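Local coordinates for membrane protein (Acinetobacter baumannii AB307-0294, PDB 5DL5) that forms an outer-membrane beta-barrel of the OprD porin family and probably lets small molecules, including antibiotics, into the cell, at residues D188-W193 against L210-A215; L132-S137 against L216-A221. One frame throughout, in Å; residues are numbered along the deposited sequence.

Contact 1: D188-W193 against L210-A215; sequences DRAIVW and LDSKNA
Ile191 and Asp211 form the hydrogen-bonded pair of an antiparallel ladder, the short strand axes running 4.6 Å apart at 172°. Two backbone bonds close this pair: Ile191 N to Asp211 O at 2.8 Å and Asp211 N to Ile191 O at 2.7 Å. Lys213 N bonds Arg189 O at 2.9 Å, a third bond in the same backbone series.

Two waters extend the pairing. One accepts from Arg189 N, donates to Lys213 O and bonds Ser212 OG; the other lies in the guanidinium plane of Arg189, accepts from NE and bonds Asp211 O.

Apolar contact on one face centres on Leu210, whose CD1 reaches Ala190 CB at 3.7 Å and Val192 CG1 at 3.6 Å. On the other face, with CG set between the backbone N and the carbonyl carbon (chi1 60°), the Trp193 indole lies over the Leu210-Asp211 backbone, CZ3 3.6 Å from Asp211 N. Beyond it, the aliphatic part of Lys213 crosses one guanidinium face of Arg189, CD 3.9 Å from NH2.

The ladder belongs to the hairpin of strands 190-200 and 203-212, flanked by strand 160-171 beside Ala190 and Val192 and by strand 216-229 beside Leu210.

Contact 2: L132-S137 against L216-A221; sequences LPVLAS and LERHYA
Arg218 starts extended, with CG anti to the backbone N, then bends at chi3 (72°), which turns the guanidinium toward the carbonyl of Val134. Tyr220, two residues on along the same strand, also sets CG opposite its N and meets Pro133. Pro133 and Val134 are the central residues of a type I beta turn from Leu132 to Leu135, closed by Leu135 N to Leu132 O at 3.0 Å. This buried contact joins the turn to a wall strand of the beta-barrel, with side chains rather than a backbone ladder spanning the 6.4 Å between the CA atoms of Val134 and Tyr220. Its centre lies about 11 Å from the centre of the chain, consistent with a loop folded into the lumen, as in porins of the OprD family.

The apolar half is a CH-pi contact. Pro133 CB stands over one face of the Tyr220 ring, 3.5 Å from its centroid and 16° off the ring normal, while Val134 CG1 packs on Tyr220 CB at 3.6 Å.

Around this, Tyr242 on the adjacent strand bonds Pro133 O through its hydroxyl and meets the Tyr220 ring. Arg218 NH1 forms a salt bridge with Asp311, so the guanidinium is held at both terminal nitrogens.

The polar half is one short, straight bond: Arg218 NH2 donates to Val134 O at 2.6 Å with an N-H...O angle of 171°, the oxygen almost in the guanidinium plane.

Overall arrangement
The centres of contacts 1 and 2 lie about 10 Å apart, and the two touch. Along the chain contact 1 is nested within the loop closed by contact 2: 132-137 comes first, then 188-193, 210-215 and 216-221. The last two segments are consecutive and belong to the neighbouring antiparallel strands 203-212 and 216-229, joined by a probable hydrogen bond from Leu210 N to Arg218 O at 2.7 Å. Contact 1 is thus lateral strand pairing in the barrel wall, whereas contact 2 sets the turn against that wall. Leu132 packs on Val192 and Val134 on Leu210, so the turn lies against three successive wall strands, consistent with an inward-folded segment narrowing the channel.

Contact 1: D188-W193 against L210-A215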
ATOM      1  N   ASP A 188      11.424  -2.018  15.595  1.00 35.14           N
ATOM      2  CA  ASP A 188      11.575  -2.481  17.002  1.00 37.38           C
ATOM      3  C   ASP A 188      10.398  -3.504  17.302  1.00 38.95           C
ATOM      4  O   ASP A 188      10.609  -4.678  17.288  1.00 36.50           O
ATOM      5  CB  ASP A 188      11.617  -1.273  17.958  1.00 38.65           C
ATOM      6  CG  ASP A 188      11.944  -1.689  19.457  1.00 45.09           C
ATOM      7  OD1 ASP A 188      11.956  -2.885  19.770  1.00 47.21           O
ATOM      8  OD2 ASP A 188      12.135  -0.800  20.328  1.00 45.95           O
ATOM      9  N   ARG A 189       9.140  -3.064  17.478  1.00 34.10           N
ATOM     10  CA  ARG A 189       8.047  -3.996  17.831  1.00 35.41           C
ATOM     11  C   ARG A 189       6.795  -3.288  17.384  1.00 32.75           C
ATOM     12  O   ARG A 189       6.392  -2.275  18.013  1.00 33.46           O
ATOM     13  CB  ARG A 189       7.969  -4.227  19.379  1.00 36.69           C
ATOM     14  CG  ARG A 189       6.916  -5.236  19.842  1.00 40.73           C
ATOM     15  CD  ARG A 189       6.763  -5.366  21.340  1.00 43.86           C
ATOM     16  NE  ARG A 189       6.231  -4.097  21.863  1.00 45.24           N
ATOM     17  CZ  ARG A 189       6.375  -3.694  23.118  1.00 51.04           C
ATOM     18  NH1 ARG A 189       6.966  -4.470  24.035  1.00 51.84           N
ATOM     19  NH2 ARG A 189       5.969  -2.495  23.478  1.00 51.29           N
ATOM     20  N   ALA A 190       6.112  -3.887  16.465  1.00 29.98           N
ATOM     21  CA  ALA A 190       4.790  -3.428  16.098  1.00 30.60           C
ATOM     22  C   ALA A 190       3.681  -4.396  16.553  1.00 29.51           C
ATOM     23  O   ALA A 190       3.699  -5.555  16.137  1.00 32.99           O
ATOM     24  CB  ALA A 190       4.738  -3.249  14.573  1.00 29.90           C
ATOM     25  N   ILE A 191       2.750  -3.939  17.403  1.00 29.08           N
ATOM     26  CA  ILE A 191       1.657  -4.724  17.875  1.00 31.20           C
ATOM     27  C   ILE A 191       0.430  -4.182  17.097  1.00 31.25           C
ATOM     28  O   ILE A 191       0.224  -2.956  17.087  1.00 32.14           O
ATOM     29  CB  ILE A 191       1.433  -4.566  19.386  1.00 36.05           C
ATOM     30  CG1 ILE A 191       2.560  -5.113  20.369  1.00 41.15           C
ATOM     31  CG2 ILE A 191       0.150  -5.210  19.843  1.00 36.45           C
ATOM     32  CD1 ILE A 191       3.405  -6.030  19.711  1.00 43.59           C
ATOM     33  N   VAL A 192      -0.382  -5.079  16.563  1.00 30.04           N
ATOM     34  CA  VAL A 192      -1.522  -4.726  15.747  1.00 32.37           C
ATOM     35  C   VAL A 192      -2.743  -5.508  16.180  1.00 29.89           C
ATOM     36  O   VAL A 192      -2.649  -6.635  16.712  1.00 29.78           O
ATOM     37  CB  VAL A 192      -1.320  -4.933  14.215  1.00 32.90           C
ATOM     38  CG1 VAL A 192      -0.272  -4.002  13.705  1.00 37.81           C
ATOM     39  CG2 VAL A 192      -1.017  -6.365  13.824  1.00 34.54           C
ATOM     40  N   TRP A 193      -3.916  -4.903  16.045  1.00 30.10           N
ATOM     41  CA  TRP A 193      -5.162  -5.605  16.313  1.00 29.26           C
ATOM     42  C   TRP A 193      -6.231  -4.949  15.497  1.00 30.36           C
ATOM     43  O   TRP A 193      -6.054  -3.769  15.023  1.00 29.29           O
ATOM     44  CB  TRP A 193      -5.485  -5.579  17.862  1.00 32.08           C
ATOM     45  CG  TRP A 193      -5.636  -4.132  18.391  1.00 35.50           C
ATOM     46  CD1 TRP A 193      -6.847  -3.418  18.528  1.00 36.15           C
ATOM     47  CD2 TRP A 193      -4.591  -3.203  18.764  1.00 34.93           C
ATOM     48  NE1 TRP A 193      -6.581  -2.154  18.879  1.00 36.99           N
ATOM     49  CE2 TRP A 193      -5.223  -1.966  18.997  1.00 37.78           C
ATOM     50  CE3 TRP A 193      -3.178  -3.269  18.770  1.00 37.04           C
ATOM     51  CZ2 TRP A 193      -4.494  -0.796  19.396  1.00 40.94           C
ATOM     52  CZ3 TRP A 193      -2.455  -2.165  19.091  1.00 37.53           C
ATOM     53  CH2 TRP A 193      -3.107  -0.919  19.446  1.00 39.02           C
ATOM     54  N   LEU A 210      -2.596   0.075  15.729  1.00 30.33           N
ATOM     55  CA  LEU A 210      -1.201  -0.236  15.686  1.00 31.43           C
ATOM     56  C   LEU A 210      -0.566   0.481  16.873  1.00 32.94           C
ATOM     57  O   LEU A 210      -0.721   1.706  17.041  1.00 29.84           O
ATOM     58  CB  LEU A 210      -0.510   0.261  14.414  1.00 29.51           C
ATOM     59  CG  LEU A 210       1.010   0.291  14.370  1.00 29.69           C
ATOM     60  CD1 LEU A 210       1.727  -1.059  14.422  1.00 33.47           C
ATOM     61  CD2 LEU A 210       1.467   0.963  13.119  1.00 29.54           C
ATOM     62  N   ASP A 211       0.270  -0.260  17.600  1.00 31.92           N
ATOM     63  CA  ASP A 211       1.211   0.375  18.535  1.00 33.55           C
ATOM     64  C   ASP A 211       2.618  -0.107  18.240  1.00 33.27           C
ATOM     65  O   ASP A 211       2.930  -1.325  18.460  1.00 30.47           O
ATOM     66  CB  ASP A 211       0.796   0.039  19.964  1.00 36.02           C
ATOM     67  CG  ASP A 211       1.744   0.680  21.024  1.00 43.59           C
ATOM     68  OD1 ASP A 211       2.936   0.662  20.867  1.00 52.98           O
ATOM     69  OD2 ASP A 211       1.321   1.229  22.011  1.00 53.95           O
ATOM     70  N   SER A 212       3.474   0.824  17.821  1.00 31.18           N
ATOM     71  CA  SER A 212       4.798   0.484  17.401  1.00 30.40           C
ATOM     72  C   SER A 212       5.717   1.206  18.295  1.00 32.28           C
ATOM     73  O   SER A 212       5.718   2.445  18.324  1.00 32.13           O
ATOM     74  CB  SER A 212       5.034   0.927  16.028  1.00 30.92           C
ATOM     75  OG  SER A 212       6.365   0.521  15.572  1.00 33.10           O
ATOM     76  N   LYS A 213       6.556   0.439  18.967  1.00 35.93           N
ATOM     77  CA  LYS A 213       7.310   0.904  20.158  1.00 39.68           C
ATOM     78  C   LYS A 213       8.329   1.966  19.718  1.00 40.76           C
ATOM     79  O   LYS A 213       9.008   1.852  18.704  1.00 36.98           O
ATOM     80  CB  LYS A 213       7.982  -0.299  20.912  1.00 43.96           C
ATOM     81  CG  LYS A 213       9.067   0.077  22.006  1.00 49.83           C
ATOM     82  CD  LYS A 213       9.590  -1.109  22.806  1.00 56.04           C
ATOM     83  CE  LYS A 213      10.416  -0.764  24.087  1.00 64.32           C
ATOM     84  NZ  LYS A 213       9.784  -1.014  25.437  1.00 72.07           N
ATOM     85  N   ASN A 214       8.358   3.051  20.479  1.00 42.90           N
ATOM     86  CA  ASN A 214       9.187   4.192  20.191  1.00 45.48           C
ATOM     87  C   ASN A 214       8.923   4.896  18.908  1.00 44.81           C
ATOM     88  O   ASN A 214       9.794   5.674  18.466  1.00 50.24           O
ATOM     89  CB  ASN A 214      10.674   3.789  20.264  1.00 49.27           C
ATOM     90  CG  ASN A 214      11.055   3.358  21.675  1.00 53.10           C
ATOM     91  OD1 ASN A 214      10.568   3.939  22.646  1.00 55.35           O
ATOM     92  ND2 ASN A 214      11.783   2.299  21.795  1.00 53.70           N
ATOM     93  N   ALA A 215       7.790   4.630  18.252  1.00 37.98           N
ATOM     94  CA  ALA A 215       7.601   5.166  16.924  1.00 37.36           C
ATOM     95  C   ALA A 215       6.227   5.910  16.796  1.00 37.20           C
ATOM     96  O   ALA A 215       6.190   7.097  16.674  1.00 36.65           O
ATOM     97  CB  ALA A 215       7.643   4.059  15.924  1.00 40.05           C
TER
HETATM   98  O   HOH W   1       8.701  -0.128  16.809  1.00 30.67           O
HETATM   99  O   HOH W   2       4.679  -2.078  20.612  1.00 38.49           O

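Contact 2: L132-S137 against L216-A221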
ATOM      1  N   LEU A 132      -3.071  -5.143   6.512  1.00 33.57           N
ATOM      2  CA  LEU A 132      -3.855  -4.437   7.546  1.00 33.24           C
ATOM      3  C   LEU A 132      -3.800  -2.976   7.124  1.00 29.64           C
ATOM      4  O   LEU A 132      -2.748  -2.534   6.734  1.00 28.73           O
ATOM      5  CB  LEU A 132      -3.198  -4.657   8.879  1.00 36.27           C
ATOM      6  CG  LEU A 132      -3.060  -6.160   9.191  1.00 39.61           C
ATOM      7  CD1 LEU A 132      -2.435  -6.341  10.519  1.00 47.70           C
ATOM      8  CD2 LEU A 132      -4.421  -6.844   9.225  1.00 42.95           C
ATOM      9  N   PRO A 133      -4.895  -2.237   7.205  1.00 30.16           N
ATOM     10  CA  PRO A 133      -4.820  -0.857   6.829  1.00 30.48           C
ATOM     11  C   PRO A 133      -3.742  -0.007   7.589  1.00 29.86           C
ATOM     12  O   PRO A 133      -3.273   1.065   7.078  1.00 27.64           O
ATOM     13  CB  PRO A 133      -6.218  -0.332   7.143  1.00 31.69           C
ATOM     14  CG  PRO A 133      -7.158  -1.493   7.027  1.00 34.06           C
ATOM     15  CD  PRO A 133      -6.300  -2.635   7.542  1.00 30.91           C
ATOM     16  N   VAL A 134      -3.529  -0.409   8.845  1.00 30.81           N
ATOM     17  CA  VAL A 134      -2.521   0.290   9.712  1.00 32.27           C
ATOM     18  C   VAL A 134      -1.101  -0.210   9.541  1.00 31.57           C
ATOM     19  O   VAL A 134      -0.163   0.507   9.981  1.00 35.01           O
ATOM     20  CB  VAL A 134      -2.865   0.260  11.248  1.00 30.28           C
ATOM     21  CG1 VAL A 134      -4.118   1.059  11.509  1.00 32.41           C
ATOM     22  CG2 VAL A 134      -2.948  -1.160  11.734  1.00 29.97           C
ATOM     23  N   LEU A 135      -0.906  -1.321   8.827  1.00 29.06           N
ATOM     24  CA  LEU A 135       0.427  -1.887   8.624  1.00 30.72           C
ATOM     25  C   LEU A 135       0.459  -2.734   7.378  1.00 30.01           C
ATOM     26  O   LEU A 135       0.232  -3.909   7.475  1.00 31.85           O
ATOM     27  CB  LEU A 135       0.811  -2.793   9.818  1.00 31.60           C
ATOM     28  CG  LEU A 135       2.289  -3.207   9.881  1.00 31.37           C
ATOM     29  CD1 LEU A 135       3.092  -1.997  10.275  1.00 35.28           C
ATOM     30  CD2 LEU A 135       2.535  -4.280  10.915  1.00 29.63           C
ATOM     31  N   ALA A 136       0.565  -2.091   6.216  1.00 30.06           N
ATOM     32  CA  ALA A 136       0.307  -2.741   4.958  1.00 28.08           C
ATOM     33  C   ALA A 136       1.652  -2.798   4.135  1.00 31.00           C
ATOM     34  O   ALA A 136       2.351  -1.746   3.934  1.00 29.86           O
ATOM     35  CB  ALA A 136      -0.772  -1.982   4.179  1.00 28.90           C
ATOM     36  N   SER A 137       1.940  -3.992   3.670  1.00 27.53           N
ATOM     37  CA  SER A 137       3.045  -4.222   2.750  1.00 29.62           C
ATOM     38  C   SER A 137       2.868  -3.525   1.446  1.00 27.85           C
ATOM     39  O   SER A 137       1.827  -3.628   0.759  1.00 27.92           O
ATOM     40  CB  SER A 137       3.192  -5.728   2.497  1.00 29.10           C
ATOM     41  OG  SER A 137       3.748  -6.301   3.648  1.00 30.40           O
ATOM     42  N   LEU A 216       5.114   5.193  16.919  1.00 34.19           N
ATOM     43  CA  LEU A 216       3.865   5.769  16.754  1.00 35.30           C
ATOM     44  C   LEU A 216       2.754   4.830  17.181  1.00 33.84           C
ATOM     45  O   LEU A 216       2.969   3.609  17.242  1.00 33.99           O
ATOM     46  CB  LEU A 216       3.618   6.134  15.287  1.00 36.13           C
ATOM     47  CG  LEU A 216       3.755   5.054  14.191  1.00 37.52           C
ATOM     48  CD1 LEU A 216       2.434   4.451  13.768  1.00 41.64           C
ATOM     49  CD2 LEU A 216       4.249   5.729  12.933  1.00 43.11           C
ATOM     50  N   GLU A 217       1.601   5.431  17.385  1.00 30.29           N
ATOM     51  CA  GLU A 217       0.333   4.783  17.621  1.00 33.32           C
ATOM     52  C   GLU A 217      -0.579   5.222  16.520  1.00 33.88           C
ATOM     53  O   GLU A 217      -0.565   6.410  16.115  1.00 34.78           O
ATOM     54  CB  GLU A 217      -0.237   5.123  19.038  1.00 38.28           C
ATOM     55  CG  GLU A 217       0.754   4.781  20.120  1.00 45.16           C
ATOM     56  CD  GLU A 217       0.358   5.254  21.539  1.00 56.68           C
ATOM     57  OE1 GLU A 217      -0.390   6.293  21.744  1.00 55.04           O
ATOM     58  OE2 GLU A 217       0.886   4.580  22.467  1.00 66.82           O
ATOM     59  N   ARG A 218      -1.326   4.277  15.984  1.00 30.47           N
ATOM     60  CA  ARG A 218      -2.169   4.567  14.856  1.00 32.63           C
ATOM     61  C   ARG A 218      -3.447   3.773  14.884  1.00 30.34           C
ATOM     62  O   ARG A 218      -3.417   2.581  15.218  1.00 31.70           O
ATOM     63  CB  ARG A 218      -1.410   4.327  13.552  1.00 31.42           C
ATOM     64  CG  ARG A 218      -2.226   4.604  12.308  1.00 31.34           C
ATOM     65  CD  ARG A 218      -1.321   4.981  11.115  1.00 35.20           C
ATOM     66  NE  ARG A 218      -0.626   3.898  10.631  1.00 36.87           N
ATOM     67  CZ  ARG A 218       0.593   3.926  10.001  1.00 36.10           C
ATOM     68  NH1 ARG A 218       1.350   5.010   9.879  1.00 35.00           N
ATOM     69  NH2 ARG A 218       1.089   2.772   9.673  1.00 33.31           N
ATOM     70  N   HIS A 219      -4.563   4.457  14.638  1.00 27.87           N
ATOM     71  CA  HIS A 219      -5.833   3.801  14.481  1.00 28.21           C
ATOM     72  C   HIS A 219      -6.445   4.106  13.145  1.00 28.06           C
ATOM     73  O   HIS A 219      -6.244   5.212  12.626  1.00 31.63           O
ATOM     74  CB  HIS A 219      -6.743   4.205  15.656  1.00 35.78           C
ATOM     75  CG  HIS A 219      -6.191   3.815  17.009  1.00 43.55           C
ATOM     76  ND1 HIS A 219      -5.373   4.638  17.751  1.00 56.02           N
ATOM     77  CD2 HIS A 219      -6.282   2.654  17.706  1.00 46.26           C
ATOM     78  CE1 HIS A 219      -5.021   4.025  18.865  1.00 52.65           C
ATOM     79  NE2 HIS A 219      -5.549   2.818  18.852  1.00 51.25           N
ATOM     80  N   TYR A 220      -7.229   3.176  12.612  1.00 27.20           N
ATOM     81  CA  TYR A 220      -7.882   3.320  11.293  1.00 27.60           C
ATOM     82  C   TYR A 220      -9.315   2.853  11.519  1.00 30.32           C
ATOM     83  O   TYR A 220      -9.566   1.870  12.219  1.00 26.98           O
ATOM     84  CB  TYR A 220      -7.239   2.425  10.239  1.00 26.69           C
ATOM     85  CG  TYR A 220      -7.977   2.292   8.896  1.00 27.71           C
ATOM     86  CD1 TYR A 220      -7.808   3.234   7.886  1.00 29.55           C
ATOM     87  CD2 TYR A 220      -8.807   1.238   8.671  1.00 29.76           C
ATOM     88  CE1 TYR A 220      -8.446   3.121   6.703  1.00 31.76           C
ATOM     89  CE2 TYR A 220      -9.515   1.152   7.480  1.00 33.81           C
ATOM     90  CZ  TYR A 220      -9.245   2.045   6.498  1.00 34.06           C
ATOM     91  OH  TYR A 220      -9.870   1.979   5.315  1.00 43.94           O
ATOM     92  N   ALA A 221     -10.255   3.530  10.875  1.00 29.81           N
ATOM     93  CA  ALA A 221     -11.655   3.090  10.817  1.00 32.43           C
ATOM     94  C   ALA A 221     -12.152   3.256   9.366  1.00 34.96           C
ATOM     95  O   ALA A 221     -11.759   4.190   8.673  1.00 35.03           O
ATOM     96  CB  ALA A 221     -12.510   4.011  11.737  1.00 34.05           C
TER